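Local structure of cytosine deaminase (Klebsiella pneumoniae, 4R85) at residues Ile168-His180 / Leu198-Glu212. The protein probably catalyses the hydrolytic deamination of cytosine and 5-methylcytosine at an iron centre within an amidohydrolase-fold barrel. Sequence-based numbering, arbitrary orientation.
With FE2 (Fe (II) ion), chain H; 17E (5-methylcytosine), chain G.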
ATOM      1  N   ILE A 168      19.759   0.560  29.931  1.00 16.23           N
ATOM      2  CA  ILE A 168      18.910  -0.335  30.710  1.00 19.13           C
ATOM      3  C   ILE A 168      18.755   0.179  32.139  1.00 20.04           C
ATOM      4  O   ILE A 168      17.647   0.217  32.679  1.00 17.40           O
ATOM      5  CB  ILE A 168      19.459  -1.779  30.685  1.00 15.72           C
ATOM      6  CG1 ILE A 168      19.303  -2.365  29.279  1.00 14.11           C
ATOM      7  CG2 ILE A 168      18.775  -2.648  31.741  1.00 20.16           C
ATOM      8  CD1 ILE A 168      17.887  -2.286  28.735  1.00 23.70           C
ATOM      9  N   GLU A 169      19.849   0.612  32.753  1.00 16.18           N
ATOM     10  CA  GLU A 169      19.747   1.121  34.115  1.00 17.80           C
ATOM     11  C   GLU A 169      18.899   2.393  34.189  1.00 21.30           C
ATOM     12  O   GLU A 169      18.210   2.634  35.184  1.00 17.92           O
ATOM     13  CB  GLU A 169      21.133   1.342  34.727  1.00 20.43           C
ATOM     14  CG  GLU A 169      21.877   0.045  34.961  1.00 31.92           C
ATOM     15  CD  GLU A 169      23.257   0.246  35.553  1.00 41.24           C
ATOM     16  OE1 GLU A 169      23.785   1.378  35.477  1.00 43.76           O
ATOM     17  OE2 GLU A 169      23.810  -0.735  36.095  1.00 41.93           O
ATOM     18  N   MET A 170      18.938   3.189  33.126  1.00 16.99           N
ATOM     19  CA  MET A 170      18.138   4.409  33.045  1.00 19.74           C
ATOM     20  C   MET A 170      16.650   4.094  32.942  1.00 19.40           C
ATOM     21  O   MET A 170      15.804   4.935  33.260  1.00 20.54           O
ATOM     22  CB  MET A 170      18.570   5.260  31.849  1.00 16.94           C
ATOM     23  CG  MET A 170      19.824   6.078  32.100  1.00 17.76           C
ATOM     24  SD  MET A 170      20.423   6.789  30.557  1.00 24.02           S
ATOM     25  CE  MET A 170      19.092   7.904  30.124  1.00 22.08           C
ATOM     26  N   GLY A 171      16.338   2.893  32.475  1.00 16.91           N
ATOM     27  CA  GLY A 171      14.970   2.408  32.511  1.00 20.84           C
ATOM     28  C   GLY A 171      14.360   1.929  31.210  1.00 22.53           C
ATOM     29  O   GLY A 171      13.151   1.699  31.154  1.00 19.08           O
ATOM     30  N   ALA A 172      15.159   1.790  30.156  1.00 18.92           N
ATOM     31  CA  ALA A 172      14.653   1.141  28.948  1.00 15.56           C
ATOM     32  C   ALA A 172      14.084  -0.238  29.318  1.00 19.16           C
ATOM     33  O   ALA A 172      14.710  -0.994  30.064  1.00 23.88           O
ATOM     34  CB  ALA A 172      15.749   1.002  27.909  1.00 15.35           C
ATOM     35  N   ASP A 173      12.892  -0.544  28.810  1.00 19.90           N
ATOM     36  CA  ASP A 173      12.175  -1.778  29.152  1.00 24.38           C
ATOM     37  C   ASP A 173      12.668  -2.974  28.340  1.00 22.93           C
ATOM     38  O   ASP A 173      12.491  -4.128  28.747  1.00 22.67           O
ATOM     39  CB  ASP A 173      10.676  -1.631  28.868  1.00 29.10           C
ATOM     40  CG  ASP A 173      10.147  -0.250  29.176  1.00 40.69           C
ATOM     41  OD1 ASP A 173       9.688  -0.033  30.319  1.00 46.25           O
ATOM     42  OD2 ASP A 173      10.180   0.619  28.274  1.00 36.58           O
ATOM     43  N   VAL A 174      13.237  -2.700  27.167  1.00 12.77           N
ATOM     44  CA  VAL A 174      13.600  -3.768  26.240  1.00 16.01           C
ATOM     45  C   VAL A 174      15.060  -3.660  25.810  1.00 14.24           C
ATOM     46  O   VAL A 174      15.566  -2.555  25.565  1.00 15.86           O
ATOM     47  CB  VAL A 174      12.694  -3.748  24.977  1.00 16.53           C
ATOM     48  CG1 VAL A 174      12.857  -5.032  24.169  1.00 14.60           C
ATOM     49  CG2 VAL A 174      11.245  -3.565  25.364  1.00 13.34           C
ATOM     50  N   VAL A 175      15.738  -4.805  25.734  1.00 12.67           N
ATOM     51  CA  VAL A 175      17.116  -4.852  25.253  1.00 11.73           C
ATOM     52  C   VAL A 175      17.153  -5.088  23.744  1.00 13.00           C
ATOM     53  O   VAL A 175      16.581  -6.067  23.245  1.00 12.24           O
ATOM     54  CB  VAL A 175      17.923  -5.966  25.938  1.00 13.82           C
ATOM     55  CG1 VAL A 175      19.306  -6.076  25.309  1.00 14.64           C
ATOM     56  CG2 VAL A 175      18.027  -5.714  27.443  1.00 12.51           C
ATOM     57  N   GLY A 176      17.842  -4.202  23.019  1.00 16.53           N
ATOM     58  CA  GLY A 176      17.922  -4.305  21.572  1.00 11.60           C
ATOM     59  C   GLY A 176      19.232  -4.888  21.071  1.00 13.55           C
ATOM     60  O   GLY A 176      20.045  -5.370  21.854  1.00 12.75           O
ATOM     61  N   GLY A 177      19.437  -4.839  19.759  1.00 11.53           N
ATOM     62  CA  GLY A 177      20.663  -5.336  19.165  1.00 13.94           C
ATOM     63  C   GLY A 177      20.658  -5.180  17.655  1.00 12.11           C
ATOM     64  O   GLY A 177      19.633  -4.835  17.072  1.00 12.78           O
ATOM     65  N   ILE A 178      21.800  -5.444  17.023  1.00 10.15           N
ATOM     66  CA  ILE A 178      21.902  -5.358  15.564  1.00 12.38           C
ATOM     67  C   ILE A 178      23.060  -6.243  15.052  1.00 10.58           C
ATOM     68  O   ILE A 178      23.992  -5.768  14.395  1.00 10.57           O
ATOM     69  CB  ILE A 178      22.009  -3.857  15.108  1.00 10.94           C
ATOM     70  CG1 ILE A 178      21.743  -3.708  13.604  1.00 13.76           C
ATOM     71  CG2 ILE A 178      23.331  -3.206  15.574  1.00 10.14           C
ATOM     72  CD1 ILE A 178      21.822  -2.279  13.098  1.00 12.09           C
ATOM     73  N   PRO A 179      22.993  -7.557  15.351  1.00 12.43           N
ATOM     74  CA  PRO A 179      24.117  -8.472  15.119  1.00  9.77           C
ATOM     75  C   PRO A 179      24.594  -8.504  13.675  1.00 10.52           C
ATOM     76  O   PRO A 179      25.795  -8.652  13.456  1.00 11.95           O
ATOM     77  CB  PRO A 179      23.552  -9.847  15.527  1.00 15.52           C
ATOM     78  CG  PRO A 179      22.063  -9.682  15.507  1.00 18.36           C
ATOM     79  CD  PRO A 179      21.847  -8.261  15.951  1.00 13.85           C
ATOM     80  N   HIS A 180      23.686  -8.362  12.706  1.00 12.33           N
ATOM     81  CA  HIS A 180      24.087  -8.382  11.297  1.00 14.48           C
ATOM     82  C   HIS A 180      24.950  -7.176  10.917  1.00 17.01           C
ATOM     83  O   HIS A 180      25.642  -7.194   9.890  1.00 18.51           O
ATOM     84  CB  HIS A 180      22.852  -8.442  10.389  1.00 15.27           C
ATOM     85  CG  HIS A 180      22.002  -7.218  10.468  1.00 13.84           C
ATOM     86  ND1 HIS A 180      21.094  -7.015  11.483  1.00 20.97           N
ATOM     87  CD2 HIS A 180      21.943  -6.117   9.681  1.00 13.76           C
ATOM     88  CE1 HIS A 180      20.508  -5.843  11.320  1.00 17.35           C
ATOM     89  NE2 HIS A 180      21.003  -5.277  10.235  1.00 12.12           N
ATOM     90  N   LEU A 198      22.563  -9.459  29.376  1.00 16.44           N
ATOM     91  CA  LEU A 198      22.057  -8.182  29.873  1.00 13.67           C
ATOM     92  C   LEU A 198      20.564  -8.264  30.221  1.00 13.68           C
ATOM     93  O   LEU A 198      20.159  -7.915  31.324  1.00 15.55           O
ATOM     94  CB  LEU A 198      22.297  -7.080  28.829  1.00 16.06           C
ATOM     95  CG  LEU A 198      21.988  -5.636  29.236  1.00 15.36           C
ATOM     96  CD1 LEU A 198      22.854  -5.192  30.412  1.00 15.99           C
ATOM     97  CD2 LEU A 198      22.157  -4.690  28.023  1.00 13.35           C
ATOM     98  N   ALA A 199      19.749  -8.722  29.279  1.00 14.58           N
ATOM     99  CA  ALA A 199      18.310  -8.858  29.516  1.00 13.19           C
ATOM    100  C   ALA A 199      18.004  -9.765  30.700  1.00 13.69           C
ATOM    101  O   ALA A 199      17.113  -9.469  31.497  1.00 16.82           O
ATOM    102  CB  ALA A 199      17.615  -9.369  28.284  1.00 12.61           C
ATOM    103  N   GLN A 200      18.742 -10.864  30.824  1.00 17.02           N
ATOM    104  CA  GLN A 200      18.507 -11.779  31.949  1.00 24.36           C
ATOM    105  C   GLN A 200      18.919 -11.182  33.277  1.00 26.31           C
ATOM    106  O   GLN A 200      18.240 -11.366  34.287  1.00 22.32           O
ATOM    107  CB  GLN A 200      19.243 -13.106  31.758  1.00 24.64           C
ATOM    108  CG  GLN A 200      18.474 -14.112  30.960  1.00 27.38           C
ATOM    109  CD  GLN A 200      18.962 -15.531  31.184  1.00 22.93           C
ATOM    110  OE1 GLN A 200      20.109 -15.864  30.881  1.00 20.68           O
ATOM    111  NE2 GLN A 200      18.093 -16.373  31.713  1.00 28.38           N
ATOM    112  N   ARG A 201      20.045 -10.478  33.288  1.00 19.97           N
ATOM    113  CA  ARG A 201      20.545  -9.900  34.525  1.00 20.44           C
ATOM    114  C   ARG A 201      19.617  -8.810  35.074  1.00 20.85           C
ATOM    115  O   ARG A 201      19.467  -8.671  36.286  1.00 23.21           O
ATOM    116  CB  ARG A 201      21.967  -9.373  34.346  1.00 22.87           C
ATOM    117  CG  ARG A 201      22.497  -8.682  35.584  1.00 30.18           C
ATOM    118  CD  ARG A 201      23.946  -9.017  35.829  1.00 45.00           C
ATOM    119  NE  ARG A 201      24.408  -8.488  37.110  1.00 53.46           N
ATOM    120  CZ  ARG A 201      25.685  -8.436  37.469  1.00 58.91           C
ATOM    121  NH1 ARG A 201      26.621  -8.880  36.641  1.00 60.60           N
ATOM    122  NH2 ARG A 201      26.027  -7.938  38.650  1.00 58.98           N
ATOM    123  N   TYR A 202      18.972  -8.062  34.182  1.00 18.31           N
ATOM    124  CA  TYR A 202      18.095  -6.967  34.600  1.00 19.75           C
ATOM    125  C   TYR A 202      16.605  -7.296  34.429  1.00 19.36           C
ATOM    126  O   TYR A 202      15.754  -6.454  34.683  1.00 19.33           O
ATOM    127  CB  TYR A 202      18.423  -5.684  33.828  1.00 22.38           C
ATOM    128  CG  TYR A 202      19.752  -5.036  34.183  1.00 22.10           C
ATOM    129  CD1 TYR A 202      20.932  -5.422  33.552  1.00 20.98           C
ATOM    130  CD2 TYR A 202      19.821  -4.018  35.132  1.00 16.58           C
ATOM    131  CE1 TYR A 202      22.152  -4.824  33.869  1.00 18.27           C
ATOM    132  CE2 TYR A 202      21.042  -3.412  35.452  1.00 19.26           C
ATOM    133  CZ  TYR A 202      22.198  -3.824  34.819  1.00 23.04           C
ATOM    134  OH  TYR A 202      23.411  -3.224  35.129  1.00 23.82           O
ATOM    135  N   GLY A 203      16.298  -8.513  33.997  1.00 20.39           N
ATOM    136  CA  GLY A 203      14.914  -8.942  33.834  1.00 21.07           C
ATOM    137  C   GLY A 203      14.115  -8.125  32.830  1.00 19.90           C
ATOM    138  O   GLY A 203      12.995  -7.698  33.117  1.00 19.88           O
ATOM    139  N   ARG A 204      14.681  -7.923  31.644  1.00 15.54           N
ATOM    140  CA  ARG A 204      14.032  -7.113  30.622  1.00 13.77           C
ATOM    141  C   ARG A 204      13.613  -7.953  29.429  1.00 16.33           C
ATOM    142  O   ARG A 204      14.055  -9.093  29.267  1.00 17.89           O
ATOM    143  CB  ARG A 204      14.964  -5.984  30.161  1.00 16.67           C
ATOM    144  CG  ARG A 204      15.524  -5.142  31.303  1.00 15.25           C
ATOM    145  CD  ARG A 204      14.461  -4.283  31.979  1.00 16.08           C
ATOM    146  NE  ARG A 204      14.903  -3.856  33.303  1.00 24.71           N
ATOM    147  CZ  ARG A 204      15.467  -2.682  33.573  1.00 26.26           C
ATOM    148  NH1 ARG A 204      15.843  -2.402  34.810  1.00 32.57           N
ATOM    149  NH2 ARG A 204      15.655  -1.787  32.614  1.00 24.35           N
ATOM    150  N   LEU A 205      12.754  -7.379  28.595  1.00 12.89           N
ATOM    151  CA  LEU A 205      12.362  -8.001  27.342  1.00 12.35           C
ATOM    152  C   LEU A 205      13.493  -7.824  26.330  1.00 15.64           C
ATOM    153  O   LEU A 205      14.447  -7.091  26.585  1.00 14.58           O
ATOM    154  CB  LEU A 205      11.075  -7.366  26.810  1.00 12.26           C
ATOM    155  CG  LEU A 205       9.870  -7.397  27.759  1.00 13.89           C
ATOM    156  CD1 LEU A 205       8.615  -6.881  27.053  1.00 19.76           C
ATOM    157  CD2 LEU A 205       9.643  -8.814  28.269  1.00 19.03           C
ATOM    158  N   VAL A 206      13.382  -8.501  25.192  1.00 11.82           N
ATOM    159  CA  VAL A 206      14.389  -8.425  24.131  1.00 13.73           C
ATOM    160  C   VAL A 206      13.710  -8.189  22.789  1.00 15.68           C
ATOM    161  O   VAL A 206      12.725  -8.848  22.471  1.00 14.91           O
ATOM    162  CB  VAL A 206      15.187  -9.745  24.044  1.00 12.22           C
ATOM    163  CG1 VAL A 206      16.072  -9.782  22.795  1.00 13.11           C
ATOM    164  CG2 VAL A 206      16.022  -9.930  25.294  1.00 13.19           C
ATOM    165  N   ASP A 207      14.222  -7.243  22.009  1.00 10.44           N
ATOM    166  CA  ASP A 207      13.739  -7.038  20.642  1.00 10.08           C
ATOM    167  C   ASP A 207      14.903  -6.602  19.759  1.00 15.03           C
ATOM    168  O   ASP A 207      15.368  -5.472  19.865  1.00 14.19           O
ATOM    169  CB  ASP A 207      12.645  -5.978  20.600  1.00 10.19           C
ATOM    170  CG  ASP A 207      11.872  -5.982  19.295  1.00 17.00           C
ATOM    171  OD1 ASP A 207      10.642  -5.734  19.332  1.00 21.39           O
ATOM    172  OD2 ASP A 207      12.477  -6.235  18.232  1.00 19.76           O
ATOM    173  N   VAL A 208      15.347  -7.497  18.882  1.00 12.86           N
ATOM    174  CA  VAL A 208      16.600  -7.328  18.158  1.00 14.63           C
ATOM    175  C   VAL A 208      16.368  -7.098  16.665  1.00 14.32           C
ATOM    176  O   VAL A 208      15.565  -7.800  16.043  1.00 16.21           O
ATOM    177  CB  VAL A 208      17.489  -8.585  18.345  1.00 15.82           C
ATOM    178  CG1 VAL A 208      18.690  -8.551  17.415  1.00 15.07           C
ATOM    179  CG2 VAL A 208      17.934  -8.714  19.800  1.00 14.25           C
ATOM    180  N   HIS A 209      17.075  -6.115  16.103  1.00 10.71           N
ATOM    181  CA  HIS A 209      17.157  -5.930  14.647  1.00 13.73           C
ATOM    182  C   HIS A 209      18.032  -7.052  14.128  1.00 13.79           C
ATOM    183  O   HIS A 209      19.249  -7.005  14.225  1.00 15.31           O
ATOM    184  CB  HIS A 209      17.789  -4.580  14.304  1.00 10.29           C
ATOM    185  CG  HIS A 209      16.828  -3.437  14.371  1.00 11.04           C
ATOM    186  ND1 HIS A 209      16.235  -3.033  15.547  1.00 13.64           N
ATOM    187  CD2 HIS A 209      16.347  -2.621  13.405  1.00 10.54           C
ATOM    188  CE1 HIS A 209      15.428  -2.015  15.305  1.00 12.16           C
ATOM    189  NE2 HIS A 209      15.482  -1.745  14.012  1.00 13.73           N
ATOM    190  N   CYS A 210      17.415  -8.086  13.595  1.00 11.35           N
ATOM    191  CA  CYS A 210      18.136  -9.341  13.548  1.00 12.89           C
ATOM    192  C   CYS A 210      18.983  -9.583  12.295  1.00 20.67           C
ATOM    193  O   CYS A 210      20.199  -9.709  12.375  1.00 36.13           O
ATOM    194  CB  CYS A 210      17.186 -10.499  13.834  1.00 20.28           C
ATOM    195  SG  CYS A 210      18.110 -11.934  14.245  1.00 21.94           S
ATOM    196  N   ASP A 211      18.352  -9.666  11.143  1.00 24.92           N
ATOM    197  CA  ASP A 211      19.105  -9.889   9.917  1.00 19.54           C
ATOM    198  C   ASP A 211      18.521  -8.994   8.827  1.00 13.66           C
ATOM    199  O   ASP A 211      17.933  -9.477   7.853  1.00 13.54           O
ATOM    200  CB  ASP A 211      19.037 -11.376   9.511  1.00 14.27           C
ATOM    201  CG  ASP A 211      19.816 -12.294  10.469  1.00 20.05           C
ATOM    202  OD1 ASP A 211      19.184 -13.114  11.174  1.00 17.05           O
ATOM    203  OD2 ASP A 211      21.070 -12.209  10.507  1.00 14.46           O
ATOM    204  N   GLU A 212      18.667  -7.681   9.004  1.00 13.20           N
ATOM    205  CA  GLU A 212      18.022  -6.719   8.114  1.00 12.29           C
ATOM    206  C   GLU A 212      18.912  -6.472   6.908  1.00 13.61           C
ATOM    207  O   GLU A 212      19.446  -5.377   6.712  1.00 18.19           O
ATOM    208  CB  GLU A 212      17.691  -5.408   8.846  1.00 17.83           C
ATOM    209  CG  GLU A 212      16.738  -4.501   8.034  1.00 13.74           C
ATOM    210  CD  GLU A 212      16.405  -3.171   8.699  1.00 17.77           C
ATOM    211  OE1 GLU A 212      15.538  -2.450   8.152  1.00 16.94           O
ATOM    212  OE2 GLU A 212      16.999  -2.834   9.747  1.00 17.58           O
TER
HETATM  213 FE   FE2 H 502      13.608  -0.904  12.869  1.00 19.40          FE
HETATM  214  N1  17E G 501      17.963   1.589  11.813  1.00 12.92           N
HETATM  215  C2  17E G 501      18.055   0.338  11.361  1.00 13.67           C
HETATM  216  O2  17E G 501      19.199  -0.382  11.599  1.00 13.81           O
HETATM  217  N3  17E G 501      17.058  -0.238  10.682  1.00 15.01           N
HETATM  218  C4  17E G 501      15.926   0.442  10.430  1.00 19.47           C
HETATM  219  N4  17E G 501      14.868  -0.183   9.703  1.00 20.70           N
HETATM  220  C5  17E G 501      15.783   1.754  10.885  1.00 13.49           C
HETATM  221  C6  17E G 501      16.845   2.310  11.592  1.00 14.79           C
HETATM  222  CM5 17E G 501      14.529   2.523  10.617  1.00 14.00           C
HETATM  223  O   HOH W   1      16.145   0.596  35.462  1.00 30.34           O
HETATM  224  O   HOH W   2      16.719  -3.332  18.404  1.00 15.93           O
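Leu198, on the last turns of helix 185-202, touches both Ile168 CG1 and Val175 CG1 with CD2, and Ala199 CB meets Val175 CG2, so this helix packs on both helix 160-170 and strand 174-175. At Tyr202 the ring receives Ile168 CG2 over one face in a CH-pi contact, 4.0 Å from the centroid, while Tyr202 OH donates to Glu169 OE2 (2.7 Å) on the anti side of the carboxylate. Arg204 follows the turn at Gly203. Bent at chi2 (-69°), it brings its guanidinium against the C-terminal end of helix 160-170, where NH2 bonds both Ile168 O and Ala172 O, the latter near the guanidinium plane; CG2 of Ile168 lies over one face, and water 1 links NH1 to Glu169 O.

From Leu205 the segments run as parallel strands. Leu205 N reaches Asp173 O, Val175 N donates to Leu205 O (2.8 Å), and Asp207 N donates to Val175 O. The Asp207 carboxylate leads away to Arg115 and Ser240. Val208 CG1 presses tightly on Pro179 CD (3.5 Å). His209 N donates to Gly177 O, and the His209 ring, held at ND1 by water 2, binds iron through NE2 at 2.4 Å, with His56, His58, His241 and Asp308 completing the site. Cys210 O takes a weak bond from His180 ND1 (3.0 Å), and Glu212 N sits over the centre of that imidazole. Glu212 OE1 accepts a hydrogen bond from N4 of 5-methylcytosine (2.8 Å), and OE2 lies as close to N3.

Helix 185-202 thus makes the beta-alpha-beta crossover of a TIM-type barrel, and the chemistry divides along it: Arg204, just before strand 205-209, ties down the end of helix 160-170 and the turn into strand 174-175, whereas metal and ligand are held at the C-terminal end of strand 205-209 and in the loop after it, as in other amidohydrolases.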